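Side-chain contacts in hypothetical protein TTHA0849 (Thermus thermophilus, PDB 2D4R), which is of unknown function but, as a putative member of the START-domain superfamily, probably binds a lipid or another hydrophobic molecule: residues N75-P80 and D85-T90; E38-A41 and T47-R50; L106-T111 and L118-V123. All coordinates share one frame; numbering follows the deposited sequence.

Contact 1: residues N75-P80 and D85-T90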
ATOM      1  N   ASN A  75      -8.622   5.701  -2.790  1.00 39.91           N
ATOM      2  CA  ASN A  75      -8.084   4.957  -3.910  1.00 39.88           C
ATOM      3  C   ASN A  75      -8.548   3.505  -3.817  1.00 42.92           C
ATOM      4  O   ASN A  75      -8.856   3.017  -2.736  1.00 47.03           O
ATOM      5  CB  ASN A  75      -6.565   5.041  -3.876  1.00 48.59           C
ATOM      6  CG  ASN A  75      -5.899   3.783  -4.375  1.00 60.09           C
ATOM      7  OD1 ASN A  75      -5.500   2.926  -3.589  1.00 66.26           O
ATOM      8  ND2 ASN A  75      -5.772   3.664  -5.690  1.00 68.10           N
ATOM      9  N   ARG A  76      -8.629   2.832  -4.957  1.00 39.43           N
ATOM     10  CA  ARG A  76      -8.847   1.391  -4.993  1.00 38.96           C
ATOM     11  C   ARG A  76      -7.740   0.752  -5.828  1.00 34.07           C
ATOM     12  O   ARG A  76      -7.339   1.306  -6.849  1.00 32.22           O
ATOM     13  CB  ARG A  76     -10.201   1.064  -5.627  1.00 42.40           C
ATOM     14  CG  ARG A  76     -11.313   0.817  -4.651  1.00 57.36           C
ATOM     15  CD  ARG A  76     -12.669   0.854  -5.343  1.00 58.84           C
ATOM     16  NE  ARG A  76     -13.697   1.352  -4.435  1.00 58.65           N
ATOM     17  CZ  ARG A  76     -14.035   0.754  -3.297  1.00 59.55           C
ATOM     18  NH1 ARG A  76     -14.977   1.272  -2.527  1.00 60.84           N
ATOM     19  NH2 ARG A  76     -13.432  -0.369  -2.930  1.00 64.63           N
ATOM     20  N   PHE A  77      -7.251  -0.409  -5.401  1.00 31.88           N
ATOM     21  CA  PHE A  77      -6.194  -1.088  -6.141  1.00 30.29           C
ATOM     22  C   PHE A  77      -6.432  -2.584  -6.253  1.00 27.57           C
ATOM     23  O   PHE A  77      -7.115  -3.177  -5.422  1.00 34.31           O
ATOM     24  CB  PHE A  77      -4.820  -0.804  -5.498  1.00 31.42           C
ATOM     25  CG  PHE A  77      -4.654  -1.376  -4.120  1.00 30.98           C
ATOM     26  CD1 PHE A  77      -5.135  -0.694  -3.005  1.00 35.47           C
ATOM     27  CD2 PHE A  77      -4.026  -2.599  -3.934  1.00 26.84           C
ATOM     28  CE1 PHE A  77      -5.000  -1.220  -1.726  1.00 25.70           C
ATOM     29  CE2 PHE A  77      -3.884  -3.135  -2.654  1.00 36.85           C
ATOM     30  CZ  PHE A  77      -4.376  -2.437  -1.548  1.00 27.56           C
ATOM     31  N   PHE A  78      -5.867  -3.190  -7.289  1.00 22.26           N
ATOM     32  CA  PHE A  78      -6.082  -4.605  -7.561  1.00 28.75           C
ATOM     33  C   PHE A  78      -4.881  -5.076  -8.378  1.00 27.06           C
ATOM     34  O   PHE A  78      -4.393  -4.337  -9.224  1.00 30.55           O
ATOM     35  CB  PHE A  78      -7.408  -4.764  -8.342  1.00 33.39           C
ATOM     36  CG  PHE A  78      -7.731  -6.184  -8.786  1.00 39.23           C
ATOM     37  CD1 PHE A  78      -8.659  -6.956  -8.084  1.00 35.13           C
ATOM     38  CD2 PHE A  78      -7.143  -6.729  -9.930  1.00 30.87           C
ATOM     39  CE1 PHE A  78      -8.997  -8.247  -8.514  1.00 36.36           C
ATOM     40  CE2 PHE A  78      -7.480  -8.023 -10.365  1.00 27.32           C
ATOM     41  CZ  PHE A  78      -8.406  -8.778  -9.656  1.00 36.71           C
ATOM     42  N   SER A  79      -4.392  -6.284  -8.111  1.00 26.96           N
ATOM     43  CA  SER A  79      -3.313  -6.862  -8.913  1.00 28.60           C
ATOM     44  C   SER A  79      -3.871  -7.839  -9.931  1.00 30.23           C
ATOM     45  O   SER A  79      -4.471  -8.848  -9.566  1.00 28.21           O
ATOM     46  CB  SER A  79      -2.311  -7.608  -8.034  1.00 24.08           C
ATOM     47  OG  SER A  79      -1.282  -8.132  -8.846  1.00 20.83           O
ATOM     48  N   PRO A  80      -3.674  -7.552 -11.226  1.00 33.73           N
ATOM     49  CA  PRO A  80      -4.158  -8.407 -12.315  1.00 30.40           C
ATOM     50  C   PRO A  80      -3.163  -9.526 -12.628  1.00 33.90           C
ATOM     51  O   PRO A  80      -3.505 -10.526 -13.268  1.00 32.35           O
ATOM     52  CB  PRO A  80      -4.304  -7.435 -13.490  1.00 19.82           C
ATOM     53  CG  PRO A  80      -3.745  -6.092 -13.000  1.00 23.32           C
ATOM     54  CD  PRO A  80      -2.961  -6.383 -11.764  1.00 24.75           C
ATOM     55  N   ASP A  85      -2.443 -14.480  -6.029  1.00 15.92           N
ATOM     56  CA  ASP A  85      -3.656 -14.797  -6.764  1.00 23.84           C
ATOM     57  C   ASP A  85      -4.603 -13.633  -6.624  1.00 28.04           C
ATOM     58  O   ASP A  85      -5.398 -13.341  -7.520  1.00 31.72           O
ATOM     59  CB  ASP A  85      -4.319 -16.045  -6.205  1.00 31.69           C
ATOM     60  CG  ASP A  85      -3.420 -17.263  -6.289  1.00 42.25           C
ATOM     61  OD1 ASP A  85      -3.476 -18.087  -5.356  1.00 55.66           O
ATOM     62  OD2 ASP A  85      -2.660 -17.391  -7.277  1.00 34.38           O
ATOM     63  N   ARG A  86      -4.508 -12.961  -5.488  1.00 27.93           N
ATOM     64  CA  ARG A  86      -5.349 -11.812  -5.223  1.00 29.36           C
ATOM     65  C   ARG A  86      -4.578 -10.816  -4.366  1.00 32.10           C
ATOM     66  O   ARG A  86      -3.941 -11.188  -3.376  1.00 28.48           O
ATOM     67  CB  ARG A  86      -6.619 -12.276  -4.513  1.00 26.98           C
ATOM     68  CG  ARG A  86      -7.649 -11.208  -4.241  1.00 37.44           C
ATOM     69  CD  ARG A  86      -8.852 -11.839  -3.550  1.00 38.78           C
ATOM     70  NE  ARG A  86     -10.019 -10.967  -3.533  1.00 50.31           N
ATOM     71  CZ  ARG A  86     -11.158 -11.251  -2.909  1.00 51.38           C
ATOM     72  NH1 ARG A  86     -11.292 -12.393  -2.242  1.00 46.13           N
ATOM     73  NH2 ARG A  86     -12.168 -10.394  -2.962  1.00 49.71           N
ATOM     74  N   TYR A  87      -4.618  -9.551  -4.772  1.00 28.68           N
ATOM     75  CA  TYR A  87      -3.999  -8.484  -4.012  1.00 26.26           C
ATOM     76  C   TYR A  87      -4.729  -7.178  -4.286  1.00 30.32           C
ATOM     77  O   TYR A  87      -4.513  -6.529  -5.307  1.00 27.35           O
ATOM     78  CB  TYR A  87      -2.538  -8.350  -4.400  1.00 23.35           C
ATOM     79  CG  TYR A  87      -1.738  -7.439  -3.497  1.00 21.31           C
ATOM     80  CD1 TYR A  87      -0.935  -7.964  -2.478  1.00 19.62           C
ATOM     81  CD2 TYR A  87      -1.728  -6.065  -3.700  1.00 18.42           C
ATOM     82  CE1 TYR A  87      -0.135  -7.130  -1.697  1.00 12.54           C
ATOM     83  CE2 TYR A  87      -0.937  -5.219  -2.921  1.00 21.68           C
ATOM     84  CZ  TYR A  87      -0.143  -5.752  -1.926  1.00 23.54           C
ATOM     85  OH  TYR A  87       0.639  -4.899  -1.163  1.00 31.16           O
ATOM     86  N   GLU A  88      -5.593  -6.790  -3.356  1.00 28.03           N
ATOM     87  CA  GLU A  88      -6.510  -5.691  -3.603  1.00 25.55           C
ATOM     88  C   GLU A  88      -6.985  -5.035  -2.308  1.00 29.55           C
ATOM     89  O   GLU A  88      -6.920  -5.630  -1.217  1.00 24.15           O
ATOM     90  CB  GLU A  88      -7.724  -6.198  -4.388  1.00 31.32           C
ATOM     91  CG  GLU A  88      -8.601  -7.164  -3.603  1.00 30.53           C
ATOM     92  CD  GLU A  88      -9.755  -7.713  -4.422  1.00 44.09           C
ATOM     93  OE1 GLU A  88      -9.738  -8.921  -4.720  1.00 52.70           O
ATOM     94  OE2 GLU A  88     -10.678  -6.946  -4.771  1.00 43.54           O
ATOM     95  N   GLY A  89      -7.481  -3.809  -2.438  1.00 22.54           N
ATOM     96  CA  GLY A  89      -7.925  -3.102  -1.263  1.00 25.04           C
ATOM     97  C   GLY A  89      -8.147  -1.626  -1.504  1.00 26.42           C
ATOM     98  O   GLY A  89      -8.361  -1.182  -2.626  1.00 32.76           O
ATOM     99  N   THR A  90      -8.091  -0.849  -0.442  1.00 27.20           N
ATOM    100  CA  THR A  90      -8.359   0.567  -0.565  1.00 29.78           C
ATOM    101  C   THR A  90      -7.420   1.316   0.355  1.00 27.68           C
ATOM    102  O   THR A  90      -7.048   0.808   1.404  1.00 32.36           O
ATOM    103  CB  THR A  90      -9.803   0.895  -0.165  1.00 24.45           C
ATOM    104  OG1 THR A  90      -9.975   0.573   1.215  1.00 23.70           O
ATOM    105  CG2 THR A  90     -10.800   0.091  -1.013  1.00 15.08           C
TER
HETATM  106  O   HOH W   1      -5.797  -8.900  -7.078  1.00 33.77           O
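Phe77 lays its ring across the backbone of Gly89, its partner on the antiparallel neighbour strand. The path starts at CB, where chi1 of 66° sets CG between the backbone N and the carbonyl carbon and turns the ring over the other strand. From CG, one side of the ring runs along the glycine: Phe77 CD1 lies 3.3 Å from Gly89 O, and CE1 comes close to Gly89 C. The tip, Phe77 CZ, is 3.6 Å from Gly89 CA, and Gly89 N stands over the centre of one ring face. On the other side CD2 passes near Glu88 CA, and Phe77 CE2 meets Tyr87 CE2 at 3.6 Å, the two ring planes inclined at 57°. The backbone angles at Gly89 would jam a CB against the preceding carbonyl O, reason enough for glycine here.

The pairing belongs to the beta hairpin of strands 74-82 and 86-95, in a sheet consistent with a START-like (Bet v 1-like) fold. Phe77 and Gly89 exchange two nearly equal backbone hydrogen bonds. Leu106 of the next strand and Trp91 add to the apolar setting that suits Phe77. On the opposite sheet face, Glu88 lies alongside Phe78, with Glu88 OE2 at the ring edge, 3.9 Å from Phe78 CD1; its OE1 is salt-bridged to Arg86 NE, at a doubtfully short distance. Water 1 sits above the Phe78 ring and bridges Ser79 O and Tyr87 N.

Contact 2: residues E38-A41 and T47-R50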
ATOM      1  N   GLU A  38       7.848   0.885  -9.529  1.00 38.26           N
ATOM      2  CA  GLU A  38       7.875   1.686 -10.745  1.00 39.95           C
ATOM      3  C   GLU A  38       6.483   1.879 -11.353  1.00 35.17           C
ATOM      4  O   GLU A  38       5.769   0.917 -11.634  1.00 26.02           O
ATOM      5  CB  GLU A  38       8.828   1.055 -11.776  1.00 44.69           C
ATOM      6  CG  GLU A  38       9.053  -0.452 -11.622  1.00 62.24           C
ATOM      7  CD  GLU A  38      10.251  -0.980 -12.423  1.00 70.04           C
ATOM      8  OE1 GLU A  38      10.288  -2.200 -12.706  1.00 68.07           O
ATOM      9  OE2 GLU A  38      11.159  -0.185 -12.765  1.00 68.82           O
ATOM     10  N   VAL A  39       6.100   3.138 -11.549  1.00 37.98           N
ATOM     11  CA  VAL A  39       4.854   3.448 -12.241  1.00 38.76           C
ATOM     12  C   VAL A  39       5.023   3.156 -13.730  1.00 44.83           C
ATOM     13  O   VAL A  39       5.808   3.818 -14.411  1.00 46.81           O
ATOM     14  CB  VAL A  39       4.448   4.933 -12.064  1.00 32.96           C
ATOM     15  CG1 VAL A  39       3.278   5.262 -13.001  1.00 34.70           C
ATOM     16  CG2 VAL A  39       4.056   5.207 -10.615  1.00 24.61           C
ATOM     17  N   VAL A  40       4.293   2.162 -14.236  1.00 41.67           N
ATOM     18  CA  VAL A  40       4.447   1.760 -15.626  1.00 42.86           C
ATOM     19  C   VAL A  40       3.473   2.471 -16.572  1.00 48.21           C
ATOM     20  O   VAL A  40       3.770   2.642 -17.754  1.00 51.46           O
ATOM     21  CB  VAL A  40       4.271   0.234 -15.816  1.00 38.86           C
ATOM     22  CG1 VAL A  40       5.382  -0.510 -15.127  1.00 40.57           C
ATOM     23  CG2 VAL A  40       2.924  -0.212 -15.299  1.00 42.34           C
ATOM     24  N   ALA A  41       2.309   2.869 -16.062  1.00 47.83           N
ATOM     25  CA  ALA A  41       1.299   3.546 -16.876  1.00 50.60           C
ATOM     26  C   ALA A  41       0.508   4.559 -16.053  1.00 51.55           C
ATOM     27  O   ALA A  41       0.179   4.306 -14.898  1.00 46.35           O
ATOM     28  CB  ALA A  41       0.341   2.513 -17.500  1.00 47.03           C
ATOM     29  N   THR A  47      -3.381   4.574 -12.319  1.00 37.73           N
ATOM     30  CA  THR A  47      -2.041   4.220 -12.756  1.00 29.60           C
ATOM     31  C   THR A  47      -1.900   2.720 -12.728  1.00 31.17           C
ATOM     32  O   THR A  47      -2.762   2.015 -12.199  1.00 30.84           O
ATOM     33  CB  THR A  47      -0.933   4.808 -11.847  1.00 30.37           C
ATOM     34  OG1 THR A  47      -1.176   4.433 -10.489  1.00 33.76           O
ATOM     35  CG2 THR A  47      -0.871   6.326 -11.970  1.00 28.14           C
ATOM     36  N   ARG A  48      -0.808   2.240 -13.318  1.00 29.88           N
ATOM     37  CA  ARG A  48      -0.375   0.862 -13.162  1.00 30.17           C
ATOM     38  C   ARG A  48       1.065   0.893 -12.668  1.00 28.65           C
ATOM     39  O   ARG A  48       1.878   1.694 -13.138  1.00 32.79           O
ATOM     40  CB  ARG A  48      -0.475   0.096 -14.498  1.00 27.49           C
ATOM     41  CG  ARG A  48      -0.249  -1.415 -14.337  1.00 36.93           C
ATOM     42  CD  ARG A  48      -0.357  -2.206 -15.659  1.00 43.97           C
ATOM     43  NE  ARG A  48      -1.732  -2.251 -16.143  1.00 46.83           N
ATOM     44  CZ  ARG A  48      -2.202  -1.473 -17.112  1.00 48.78           C
ATOM     45  NH1 ARG A  48      -1.397  -0.602 -17.704  1.00 48.61           N
ATOM     46  NH2 ARG A  48      -3.480  -1.542 -17.466  1.00 43.83           N
ATOM     47  N   SER A  49       1.386   0.031 -11.711  1.00 23.07           N
ATOM     48  CA  SER A  49       2.709   0.060 -11.110  1.00 22.73           C
ATOM     49  C   SER A  49       3.247  -1.346 -10.857  1.00 27.36           C
ATOM     50  O   SER A  49       2.480  -2.285 -10.632  1.00 31.70           O
ATOM     51  CB  SER A  49       2.658   0.840  -9.800  1.00 24.15           C
ATOM     52  OG  SER A  49       1.763   0.228  -8.893  1.00 31.61           O
ATOM     53  N   ARG A  50       4.570  -1.479 -10.898  1.00 22.46           N
ATOM     54  CA  ARG A  50       5.233  -2.763 -10.684  1.00 32.10           C
ATOM     55  C   ARG A  50       5.941  -2.755  -9.328  1.00 26.99           C
ATOM     56  O   ARG A  50       6.852  -1.971  -9.102  1.00 22.45           O
ATOM     57  CB  ARG A  50       6.250  -3.030 -11.807  1.00 33.14           C
ATOM     58  CG  ARG A  50       7.066  -4.324 -11.646  1.00 40.73           C
ATOM     59  CD  ARG A  50       8.068  -4.529 -12.792  1.00 50.09           C
ATOM     60  NE  ARG A  50       7.562  -4.094 -14.100  1.00 57.12           N
ATOM     61  CZ  ARG A  50       6.904  -4.872 -14.959  1.00 60.25           C
ATOM     62  NH1 ARG A  50       6.659  -6.142 -14.662  1.00 61.30           N
ATOM     63  NH2 ARG A  50       6.486  -4.378 -16.121  1.00 59.45           N
TER
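The guanidinium of Arg50 receives Glu38 OE1 at its edge, near its plane, while Val40 CG1 approaches the same group obliquely. The carboxylate and guanidinium planes stand 84° apart, so the two groups do not form a flat, two-pronged pair. What remains is a long salt bridge, 3.6 Å from Glu38 OE1 to Arg50 NE, with OE1 closer still to the methylene carbon CD. The other guanidinium, that of Arg48, has Ala41 CB beside it at an oblique angle, 3.6 Å from NH1; its charge is answered by Glu65 on the next strand.

These groups sit on a beta hairpin of strands 34-43 and 46-55, at the edge of the antiparallel sheet, and the hairpin carries a classic beta bulge. Val40 and Ala41 both face Arg48, which shifts the register by one residue. Val40 leaves the extended conformation here, with psi at -28°, as the first residue of a classic bulge does. Val40 CG2, placed between the backbone N and the carbonyl carbon, comes within 3.5 Å of both CB and CG of Arg48, and the long aliphatic stem of the arginine suits this apolar neighbour. Ala41, with only a methyl to place, fits beside the same stem.

On the other sheet face the residues are smaller. Val39 stands opposite Ser49, and Thr47 and Ser49 offer small hydroxyls that both bond Glu66 OE1 on the neighbouring strand. At the bulge Arg48 O accepts two backbone hydrogen bonds from the same face of its carbonyl plane, from Val40 N at 2.7 Å and from Ala41 N at 3.2 Å.

Contact 3: residues L106-T111 and L118-V123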
ATOM      1  N   LEU A 106      -6.399  -4.453   2.942  1.00 31.10           N
ATOM      2  CA  LEU A 106      -5.769  -5.329   1.954  1.00 23.15           C
ATOM      3  C   LEU A 106      -6.298  -6.766   2.006  1.00 24.85           C
ATOM      4  O   LEU A 106      -6.097  -7.487   2.984  1.00 21.52           O
ATOM      5  CB  LEU A 106      -4.252  -5.332   2.167  1.00 24.49           C
ATOM      6  CG  LEU A 106      -3.411  -6.279   1.309  1.00 29.64           C
ATOM      7  CD1 LEU A 106      -3.650  -6.037  -0.174  1.00 10.80           C
ATOM      8  CD2 LEU A 106      -1.958  -6.079   1.657  1.00 38.08           C
ATOM      9  N   THR A 107      -6.979  -7.174   0.944  1.00 23.33           N
ATOM     10  CA  THR A 107      -7.361  -8.567   0.768  1.00 23.62           C
ATOM     11  C   THR A 107      -6.359  -9.220  -0.160  1.00 23.64           C
ATOM     12  O   THR A 107      -6.107  -8.735  -1.257  1.00 31.23           O
ATOM     13  CB  THR A 107      -8.764  -8.680   0.145  1.00 32.86           C
ATOM     14  OG1 THR A 107      -9.723  -8.145   1.057  1.00 26.09           O
ATOM     15  CG2 THR A 107      -9.100 -10.139  -0.208  1.00 24.06           C
ATOM     16  N   TYR A 108      -5.774 -10.319   0.281  1.00 29.25           N
ATOM     17  CA  TYR A 108      -4.760 -10.999  -0.511  1.00 31.37           C
ATOM     18  C   TYR A 108      -5.011 -12.503  -0.495  1.00 34.12           C
ATOM     19  O   TYR A 108      -5.621 -13.040   0.439  1.00 34.63           O
ATOM     20  CB  TYR A 108      -3.371 -10.721   0.061  1.00 31.91           C
ATOM     21  CG  TYR A 108      -3.180 -11.356   1.425  1.00 37.15           C
ATOM     22  CD1 TYR A 108      -2.581 -12.613   1.555  1.00 38.01           C
ATOM     23  CD2 TYR A 108      -3.670 -10.738   2.575  1.00 35.92           C
ATOM     24  CE1 TYR A 108      -2.483 -13.243   2.800  1.00 44.02           C
ATOM     25  CE2 TYR A 108      -3.576 -11.355   3.825  1.00 42.43           C
ATOM     26  CZ  TYR A 108      -2.985 -12.608   3.927  1.00 40.47           C
ATOM     27  OH  TYR A 108      -2.906 -13.219   5.147  1.00 34.35           O
ATOM     28  N   GLU A 109      -4.532 -13.179  -1.532  1.00 35.29           N
ATOM     29  CA  GLU A 109      -4.472 -14.629  -1.527  1.00 30.23           C
ATOM     30  C   GLU A 109      -3.171 -15.074  -2.157  1.00 28.93           C
ATOM     31  O   GLU A 109      -2.841 -14.682  -3.274  1.00 28.17           O
ATOM     32  CB  GLU A 109      -5.664 -15.228  -2.276  1.00 40.42           C
ATOM     33  CG  GLU A 109      -6.969 -15.194  -1.477  1.00 51.18           C
ATOM     34  CD  GLU A 109      -8.180 -15.578  -2.314  1.00 61.12           C
ATOM     35  OE1 GLU A 109      -9.286 -15.062  -2.028  1.00 52.88           O
ATOM     36  OE2 GLU A 109      -8.021 -16.398  -3.253  1.00 58.53           O
ATOM     37  N   LEU A 110      -2.431 -15.890  -1.413  1.00 33.09           N
ATOM     38  CA  LEU A 110      -1.124 -16.359  -1.822  1.00 35.26           C
ATOM     39  C   LEU A 110      -1.133 -17.882  -1.762  1.00 40.24           C
ATOM     40  O   LEU A 110      -1.139 -18.443  -0.672  1.00 47.57           O
ATOM     41  CB  LEU A 110      -0.088 -15.829  -0.843  1.00 37.73           C
ATOM     42  CG  LEU A 110       1.103 -15.004  -1.310  1.00 47.81           C
ATOM     43  CD1 LEU A 110       2.148 -15.074  -0.217  1.00 47.00           C
ATOM     44  CD2 LEU A 110       1.670 -15.533  -2.610  1.00 44.02           C
ATOM     45  N   THR A 111      -1.133 -18.560  -2.905  1.00 37.77           N
ATOM     46  CA  THR A 111      -1.052 -20.016  -2.877  1.00 39.01           C
ATOM     47  C   THR A 111       0.378 -20.503  -2.684  1.00 40.54           C
ATOM     48  O   THR A 111       1.278 -20.164  -3.454  1.00 40.49           O
ATOM     49  CB  THR A 111      -1.627 -20.691  -4.158  1.00 36.83           C
ATOM     50  OG1 THR A 111      -1.063 -20.098  -5.328  1.00 46.73           O
ATOM     51  CG2 THR A 111      -3.127 -20.584  -4.191  1.00 42.64           C
ATOM     52  N   LEU A 118      -0.657 -24.429   7.038  1.00 32.21           N
ATOM     53  CA  LEU A 118       0.176 -24.521   8.217  1.00 26.42           C
ATOM     54  C   LEU A 118       0.797 -23.183   8.602  1.00 27.15           C
ATOM     55  O   LEU A 118       1.014 -22.915   9.784  1.00 30.56           O
ATOM     56  CB  LEU A 118       1.270 -25.552   7.965  1.00 21.03           C
ATOM     57  CG  LEU A 118       0.781 -27.001   7.954  1.00 18.90           C
ATOM     58  CD1 LEU A 118       1.933 -27.936   7.617  1.00 26.25           C
ATOM     59  CD2 LEU A 118       0.211 -27.333   9.330  1.00 21.74           C
ATOM     60  N   LEU A 119       1.080 -22.355   7.603  1.00 25.25           N
ATOM     61  CA  LEU A 119       1.743 -21.068   7.807  1.00 28.13           C
ATOM     62  C   LEU A 119       0.794 -19.911   7.570  1.00 30.10           C
ATOM     63  O   LEU A 119       1.229 -18.783   7.353  1.00 36.67           O
ATOM     64  CB  LEU A 119       2.960 -20.934   6.878  1.00 25.84           C
ATOM     65  CG  LEU A 119       4.096 -21.925   7.180  1.00 26.55           C
ATOM     66  CD1 LEU A 119       5.108 -21.964   6.056  1.00 26.10           C
ATOM     67  CD2 LEU A 119       4.748 -21.538   8.494  1.00 27.33           C
ATOM     68  N   ARG A 120      -0.505 -20.199   7.617  1.00 31.24           N
ATOM     69  CA  ARG A 120      -1.545 -19.218   7.315  1.00 34.96           C
ATOM     70  C   ARG A 120      -1.495 -18.016   8.244  1.00 38.71           C
ATOM     71  O   ARG A 120      -1.779 -16.889   7.828  1.00 38.36           O
ATOM     72  CB  ARG A 120      -2.924 -19.869   7.422  1.00 42.27           C
ATOM     73  CG  ARG A 120      -4.079 -18.927   7.191  1.00 53.07           C
ATOM     74  CD  ARG A 120      -4.230 -18.617   5.715  1.00 66.05           C
ATOM     75  NE  ARG A 120      -3.117 -17.819   5.206  1.00 63.05           N
ATOM     76  CZ  ARG A 120      -2.984 -17.443   3.937  1.00 55.86           C
ATOM     77  NH1 ARG A 120      -1.941 -16.714   3.566  1.00 50.10           N
ATOM     78  NH2 ARG A 120      -3.890 -17.797   3.037  1.00 60.48           N
ATOM     79  N   LYS A 121      -1.145 -18.256   9.503  1.00 30.74           N
ATOM     80  CA  LYS A 121      -1.148 -17.183  10.480  1.00 34.46           C
ATOM     81  C   LYS A 121       0.124 -16.327  10.388  1.00 33.64           C
ATOM     82  O   LYS A 121       0.077 -15.109  10.533  1.00 39.28           O
ATOM     83  CB  LYS A 121      -1.302 -17.758  11.886  1.00 38.16           C
ATOM     84  CG  LYS A 121      -1.294 -16.702  12.965  1.00 42.64           C
ATOM     85  CD  LYS A 121      -2.513 -16.805  13.853  1.00 50.50           C
ATOM     86  CE  LYS A 121      -2.301 -17.778  15.000  1.00 49.76           C
ATOM     87  NZ  LYS A 121      -3.616 -18.135  15.626  1.00 60.94           N
ATOM     88  N   LEU A 122       1.256 -16.963  10.134  1.00 28.40           N
ATOM     89  CA  LEU A 122       2.492 -16.242   9.908  1.00 24.53           C
ATOM     90  C   LEU A 122       2.370 -15.337   8.679  1.00 31.20           C
ATOM     91  O   LEU A 122       2.697 -14.151   8.740  1.00 33.38           O
ATOM     92  CB  LEU A 122       3.645 -17.228   9.718  1.00 20.44           C
ATOM     93  CG  LEU A 122       5.014 -16.584   9.463  1.00 23.39           C
ATOM     94  CD1 LEU A 122       5.323 -15.534  10.536  1.00 21.77           C
ATOM     95  CD2 LEU A 122       6.079 -17.669   9.421  1.00 19.43           C
ATOM     96  N   VAL A 123       1.901 -15.898   7.566  1.00 26.31           N
ATOM     97  CA  VAL A 123       1.604 -15.096   6.376  1.00 29.08           C
ATOM     98  C   VAL A 123       0.740 -13.898   6.735  1.00 30.99           C
ATOM     99  O   VAL A 123       0.991 -12.774   6.295  1.00 33.01           O
ATOM    100  CB  VAL A 123       0.835 -15.912   5.302  1.00 29.29           C
ATOM    101  CG1 VAL A 123       0.220 -14.975   4.286  1.00 27.35           C
ATOM    102  CG2 VAL A 123       1.788 -16.880   4.601  1.00 28.39           C
TER
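Tyr108 CE1 meets Val123 CG1 obliquely at 3.5 Å, an apolar contact that joins the strand to the first turn of the helix. The same methyl, Val123 CG1, lies 3.7 Å from Tyr108 OH. With chi1 at 67°, CG of the tyrosine sits between the backbone N and the carbonyl carbon, which carries the ring across to the helix. Val123 presents the methyl by turning CG1 anti to its own backbone N (chi1 164°). A beta-branched valine suits this place because it puts a methyl close to the helix backbone, against the ring.

The second kind of contact is between ring and guanidinium. As modelled, Arg120 NH1 lies near the ring plane at its edge, not over a face, 3.6 Å from Tyr108 CE1, with the two planes 86° apart. The arginine gets there by bending at chi2 and chi3, but the position of NH1 is doubtful because it comes too close to Val123 CG1.

In the helix-grip fold of START-like proteins a long C-terminal helix packs against a curved sheet, and here strand 100-109 meets the start of helix 120-144. Met127 of that helix and Val4 of the edge strand also touch Tyr108. An alanine at Tyr108 is likely to leave the Val123 methyl without its aromatic partner and open a gap between strand and helix.

Polar contacts are sparse. The Tyr108 hydroxyl has a weak hydrogen bond to Gln124 OE1, and no hydrogen bond joins the two segments. Within the helix turn itself, Val123 N bonds the carbonyl O of Leu119, the N-cap residue, at 3.0 Å.

All three contacts draw on one antiparallel sheet. Contacts 1 and 3 touch directly: Glu88 O lies 2.7 Å from Thr107 N and Asp85 N 2.8 Å from Glu109 O, probable hydrogen bonds linking strand 86-95 and the residue before it to strand 100-109, though the contact centres are about 15 Å apart. Contact 2 stands farther across the sheet, at the other edge, its centre about 13 Å from that of contact 1 and about 25 Å from that of contact 3, and touches neither. Leu106 bridges contacts 1 and 3: it packs on Phe77 and Tyr87, and on Val131 of helix 120-144. In START relatives, the space between sheet and helix holds the ligand; a similar site is probable here.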